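Local coordinates for DUF3887 domain-containing protein (Ruminococcus gnavus, PDB 4HYZ) that is of unknown function but belongs to the DUF3887 family, whose NTF2-like fold suggests a cone-shaped domain that may bind small molecules, at residues K78-V90 with Y99-S111. Sequence-based numbering, arbitrary orientation.
With SO4 (sulfate ion), chain D; SO4 (sulfate ion), chain C.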
loop_
_atom_site.group_PDB
_atom_site.type_symbol
_atom_site.label_atom_id
_atom_site.label_comp_id
_atom_site.label_asym_id
_atom_site.label_seq_id
_atom_site.Cartn_x
_atom_site.Cartn_y
_atom_site.Cartn_z
ATOM N N LYS A 78 10.353 -14.262 -0.134
ATOM C CA LYS A 78 10.965 -15.010 -1.237
ATOM C C LYS A 78 11.599 -16.269 -0.670
ATOM O O LYS A 78 12.401 -16.186 0.265
ATOM C CB LYS A 78 11.985 -14.129 -1.979
ATOM C CG LYS A 78 12.608 -14.776 -3.213
ATOM C CD LYS A 78 13.877 -14.015 -3.582
ATOM C CE LYS A 78 14.788 -14.756 -4.534
ATOM N NZ LYS A 78 16.182 -14.234 -4.476
ATOM N N ASP A 79 11.176 -17.439 -1.173
ATOM C CA ASP A 79 11.644 -18.748 -0.716
ATOM C C ASP A 79 11.467 -18.863 0.843
ATOM O O ASP A 79 12.354 -19.329 1.556
ATOM C CB ASP A 79 13.106 -18.995 -1.177
ATOM C CG ASP A 79 13.651 -20.397 -0.917
ATOM O OD1 ASP A 79 12.833 -21.350 -0.789
ATOM O OD2 ASP A 79 14.890 -20.539 -0.804
ATOM N N ASN A 80 10.297 -18.404 1.344
ATOM C CA ASN A 80 9.856 -18.391 2.748
ATOM C C ASN A 80 10.724 -17.531 3.681
ATOM O O ASN A 80 10.570 -17.628 4.909
ATOM C CB ASN A 80 9.707 -19.798 3.301
ATOM C CG ASN A 80 8.413 -20.422 2.837
ATOM O OD1 ASN A 80 8.403 -21.306 1.965
ATOM N ND2 ASN A 80 7.282 -19.908 3.340
ATOM N N LYS A 81 11.568 -16.633 3.107
ATOM C CA LYS A 81 12.395 -15.706 3.887
ATOM C C LYS A 81 11.835 -14.293 3.710
ATOM O O LYS A 81 11.280 -13.984 2.655
ATOM C CB LYS A 81 13.881 -15.802 3.496
ATOM C CG LYS A 81 14.463 -17.187 3.828
ATOM C CD LYS A 81 15.910 -17.323 3.424
ATOM N N LYS A 82 11.946 -13.452 4.744
ATOM C CA LYS A 82 11.395 -12.088 4.746
ATOM C C LYS A 82 12.461 -11.044 4.476
ATOM O O LYS A 82 13.558 -11.114 5.036
ATOM C CB LYS A 82 10.700 -11.801 6.077
ATOM C CG LYS A 82 9.448 -12.667 6.297
ATOM C CD LYS A 82 8.883 -12.594 7.725
ATOM C CE LYS A 82 9.634 -13.505 8.673
ATOM N NZ LYS A 82 9.379 -13.155 10.092
ATOM N N TYR A 83 12.118 -10.054 3.636
ATOM C CA TYR A 83 13.022 -8.959 3.246
ATOM C C TYR A 83 12.285 -7.639 3.385
ATOM O O TYR A 83 11.154 -7.516 2.931
ATOM C CB TYR A 83 13.547 -9.159 1.805
ATOM C CG TYR A 83 14.278 -10.472 1.661
ATOM C CD1 TYR A 83 15.614 -10.594 2.042
ATOM C CD2 TYR A 83 13.614 -11.617 1.226
ATOM C CE1 TYR A 83 16.280 -11.816 1.968
ATOM C CE2 TYR A 83 14.266 -12.850 1.157
ATOM C CZ TYR A 83 15.599 -12.945 1.532
ATOM O OH TYR A 83 16.242 -14.159 1.464
ATOM N N GLY A 84 12.902 -6.712 4.083
ATOM C CA GLY A 84 12.333 -5.406 4.359
ATOM C C GLY A 84 12.975 -4.393 3.458
ATOM O O GLY A 84 14.196 -4.348 3.355
ATOM N N GLY A 85 12.150 -3.616 2.766
ATOM C CA GLY A 85 12.643 -2.610 1.845
ATOM C C GLY A 85 12.261 -1.189 2.203
ATOM O O GLY A 85 11.259 -0.944 2.888
ATOM N N VAL A 86 13.067 -0.244 1.716
ATOM C CA VAL A 86 12.813 1.161 1.935
ATOM C C VAL A 86 13.237 1.947 0.701
ATOM O O VAL A 86 14.277 1.684 0.106
ATOM C CB VAL A 86 13.444 1.703 3.252
ATOM C CG1 VAL A 86 14.975 1.730 3.199
ATOM C CG2 VAL A 86 12.892 3.078 3.615
ATOM N N ILE A 87 12.380 2.876 0.295
ATOM C CA ILE A 87 12.650 3.864 -0.733
ATOM C C ILE A 87 12.835 5.158 0.052
ATOM O O ILE A 87 11.912 5.600 0.735
ATOM C CB ILE A 87 11.600 3.947 -1.851
ATOM C CG1 ILE A 87 11.355 2.519 -2.459
ATOM C CG2 ILE A 87 12.087 4.969 -2.886
ATOM C CD1 ILE A 87 10.219 2.435 -3.447
ATOM N N ILE A 88 14.058 5.664 0.091
ATOM C CA ILE A 88 14.372 6.852 0.892
ATOM C C ILE A 88 14.873 7.961 -0.024
ATOM O O ILE A 88 15.649 7.722 -0.948
ATOM C CB ILE A 88 15.360 6.528 2.062
ATOM C CG1 ILE A 88 15.696 7.779 2.940
ATOM C CG2 ILE A 88 16.612 5.790 1.579
ATOM C CD1 ILE A 88 16.417 7.441 4.289
ATOM N N VAL A 89 14.357 9.160 0.207
ATOM C CA VAL A 89 14.730 10.351 -0.540
ATOM C C VAL A 89 16.057 10.860 -0.003
ATOM O O VAL A 89 16.214 11.012 1.207
ATOM C CB VAL A 89 13.639 11.456 -0.470
ATOM C CG1 VAL A 89 14.113 12.748 -1.129
ATOM C CG2 VAL A 89 12.344 10.979 -1.101
ATOM N N VAL A 90 17.010 11.105 -0.898
ATOM C CA VAL A 90 18.292 11.712 -0.541
ATOM C C VAL A 90 18.363 13.019 -1.341
ATOM O O VAL A 90 18.256 13.012 -2.575
ATOM C CB VAL A 90 19.520 10.797 -0.713
ATOM C CG1 VAL A 90 20.766 11.496 -0.212
ATOM C CG2 VAL A 90 19.324 9.478 0.037
ATOM N N TYR A 99 16.672 6.384 -3.305
ATOM C CA TYR A 99 17.422 5.139 -3.150
ATOM C C TYR A 99 16.496 3.997 -2.747
ATOM O O TYR A 99 15.614 4.215 -1.922
ATOM C CB TYR A 99 18.505 5.296 -2.078
ATOM C CG TYR A 99 19.783 5.967 -2.521
ATOM C CD1 TYR A 99 19.856 7.355 -2.651
ATOM C CD2 TYR A 99 20.964 5.244 -2.629
ATOM C CE1 TYR A 99 21.064 7.996 -2.926
ATOM C CE2 TYR A 99 22.174 5.872 -2.919
ATOM C CZ TYR A 99 22.220 7.248 -3.062
ATOM O OH TYR A 99 23.409 7.870 -3.332
ATOM N N SER A 100 16.724 2.784 -3.275
ATOM C CA SER A 100 15.968 1.573 -2.901
ATOM C C SER A 100 16.925 0.589 -2.269
ATOM O O SER A 100 17.851 0.132 -2.934
ATOM C CB SER A 100 15.285 0.933 -4.106
ATOM O OG SER A 100 14.417 1.871 -4.700
ATOM N N LEU A 101 16.707 0.288 -0.997
ATOM C CA LEU A 101 17.513 -0.638 -0.216
ATOM C C LEU A 101 16.639 -1.725 0.324
ATOM O O LEU A 101 15.507 -1.458 0.720
ATOM C CB LEU A 101 18.217 0.098 0.960
ATOM C CG LEU A 101 19.529 0.827 0.659
ATOM C CD1 LEU A 101 19.322 2.013 -0.277
ATOM C CD2 LEU A 101 20.151 1.353 1.930
ATOM N N ALA A 102 17.161 -2.945 0.373
ATOM C CA ALA A 102 16.442 -4.080 0.930
ATOM C C ALA A 102 17.357 -4.825 1.871
ATOM O O ALA A 102 18.559 -4.914 1.629
ATOM C CB ALA A 102 15.907 -4.991 -0.178
ATOM N N TYR A 103 16.782 -5.358 2.941
ATOM C CA TYR A 103 17.499 -6.043 4.002
ATOM C C TYR A 103 16.949 -7.404 4.285
ATOM O O TYR A 103 15.736 -7.631 4.180
ATOM C CB TYR A 103 17.376 -5.211 5.313
ATOM C CG TYR A 103 18.096 -3.878 5.244
ATOM C CD1 TYR A 103 19.471 -3.795 5.453
ATOM C CD2 TYR A 103 17.406 -2.700 4.937
ATOM C CE1 TYR A 103 20.140 -2.571 5.399
ATOM C CE2 TYR A 103 18.063 -1.467 4.898
ATOM C CZ TYR A 103 19.436 -1.412 5.114
ATOM O OH TYR A 103 20.125 -0.230 5.031
ATOM N N ASP A 104 17.822 -8.279 4.788
ATOM C CA ASP A 104 17.354 -9.534 5.345
ATOM C C ASP A 104 17.033 -9.243 6.837
ATOM O O ASP A 104 17.258 -8.104 7.315
ATOM C CB ASP A 104 18.365 -10.679 5.120
ATOM C CG ASP A 104 19.696 -10.599 5.844
ATOM O OD1 ASP A 104 19.904 -9.640 6.635
ATOM O OD2 ASP A 104 20.493 -11.525 5.693
ATOM N N GLU A 105 16.507 -10.237 7.571
ATOM C CA GLU A 105 16.112 -10.023 8.968
ATOM C C GLU A 105 17.310 -9.663 9.869
ATOM O O GLU A 105 17.097 -9.022 10.904
ATOM C CB GLU A 105 15.367 -11.250 9.531
ATOM C CG GLU A 105 13.955 -11.402 8.972
ATOM C CD GLU A 105 12.838 -10.628 9.651
ATOM O OE1 GLU A 105 13.137 -9.816 10.555
ATOM O OE2 GLU A 105 11.664 -10.793 9.239
ATOM N N ASP A 106 18.553 -10.060 9.477
ATOM C CA ASP A 106 19.775 -9.706 10.228
ATOM C C ASP A 106 20.213 -8.274 9.939
ATOM O O ASP A 106 21.247 -7.842 10.437
ATOM C CB ASP A 106 20.922 -10.687 9.945
ATOM C CG ASP A 106 20.699 -12.058 10.553
ATOM O OD1 ASP A 106 19.772 -12.201 11.380
ATOM O OD2 ASP A 106 21.454 -12.988 10.210
HETATM N N MSE A 107 19.442 -7.540 9.110
HETATM C CA MSE A 107 19.667 -6.117 8.783
HETATM C C MSE A 107 20.946 -5.889 7.973
HETATM O O MSE A 107 21.600 -4.821 8.062
HETATM C CB MSE A 107 19.605 -5.226 10.048
HETATM C CG MSE A 107 18.148 -5.070 10.571
HETATM SE SE MSE A 107 16.910 -4.359 9.232
HETATM C CE MSE A 107 17.777 -2.682 8.756
ATOM N N ASN A 108 21.231 -6.862 7.095
ATOM C CA ASN A 108 22.336 -6.731 6.133
ATOM C C ASN A 108 21.711 -6.547 4.754
ATOM O O ASN A 108 20.635 -7.055 4.522
ATOM C CB ASN A 108 23.255 -7.920 6.208
ATOM C CG ASN A 108 23.906 -8.010 7.562
ATOM O OD1 ASN A 108 24.422 -7.033 8.098
ATOM N ND2 ASN A 108 23.930 -9.186 8.133
ATOM N N LEU A 109 22.343 -5.800 3.866
ATOM C CA LEU A 109 21.767 -5.529 2.543
ATOM C C LEU A 109 21.645 -6.757 1.640
ATOM O O LEU A 109 22.539 -7.600 1.586
ATOM C CB LEU A 109 22.598 -4.472 1.797
ATOM C CG LEU A 109 22.623 -3.060 2.387
ATOM C CD1 LEU A 109 23.812 -2.260 1.791
ATOM C CD2 LEU A 109 21.292 -2.333 2.141
ATOM N N VAL A 110 20.539 -6.812 0.882
ATOM C CA VAL A 110 20.365 -7.835 -0.153
ATOM C C VAL A 110 20.275 -7.101 -1.493
ATOM O O VAL A 110 20.378 -7.717 -2.550
ATOM C CB VAL A 110 19.166 -8.803 0.066
ATOM C CG1 VAL A 110 19.384 -9.683 1.295
ATOM C CG2 VAL A 110 17.841 -8.050 0.157
ATOM N N SER A 111 20.085 -5.777 -1.435
ATOM C CA SER A 111 19.890 -4.933 -2.624
ATOM C C SER A 111 20.155 -3.476 -2.278
ATOM O O SER A 111 19.791 -3.010 -1.200
ATOM C CB SER A 111 18.460 -5.095 -3.152
ATOM O OG SER A 111 18.281 -4.336 -4.333
HETATM S S SO4 D . 23.583 -12.491 7.145
HETATM O O1 SO4 D . 22.949 -13.679 6.590
HETATM O O2 SO4 D . 23.645 -12.650 8.603
HETATM O O3 SO4 D . 24.970 -12.317 6.540
HETATM O O4 SO4 D . 22.774 -11.333 6.878
HETATM S S SO4 C . 9.122 -18.128 -4.356
HETATM O O1 SO4 C . 10.226 -18.448 -5.221
HETATM O O2 SO4 C . 9.510 -16.950 -3.598
HETATM O O3 SO4 C . 7.931 -17.818 -5.158
HETATM O O4 SO4 C . 8.788 -19.203 -3.425
HETATM O O HOH W 1 15.562 -12.673 5.988
#
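Gly84, Val86 and Ile88 pair with Tyr103, Leu101 and Tyr99 through six antiparallel backbone hydrogen bonds, the shortest from Tyr103 N to Gly84 O (2.8 Å). Leu101 N to Val86 O is the straightest, at 172° about the hydrogen. Gly84, lacking a side chain, lets its O sit at the Tyr103 ring edge, near the ring plane.

Apolar packing follows one face of this hairpin. Val90 CG2 lies 3.5 Å from Tyr99 CD1, bracing a ring whose hydroxyl is hydrogen-bonded to those of Tyr55 and Tyr92. Val86 and Ile88, beta-branched and suited to extended backbone, press on helix 13-28, as expected where the curved sheet of an NTF2-like domain wraps its helices. On the other face, with Ile87 and Ala102, Tyr83 CE1 meets Val110 CG1 at 3.8 Å. Ala102 O accepts from Val110 N and Ala102 N donates to Ser111 O, setting two residues opposite one: a classic beta bulge.

Among polar groups, Lys82 NZ and Glu105 OE2 form a weak salt bridge (3.4 Å), and a water links Lys82 O to Glu105 N. Asp104 turns its carboxylate (chi1 67°) over the type I turn from Asp104 to Met107; OD1 accepts a hydrogen bond from Asn108 N (3.1 Å), which arrives syn but 32° out of the carboxylate plane, while CB packs on Tyr83 CE1. A leucine in its place would probably leave Asn108 N without this acceptor and the turn less firmly held.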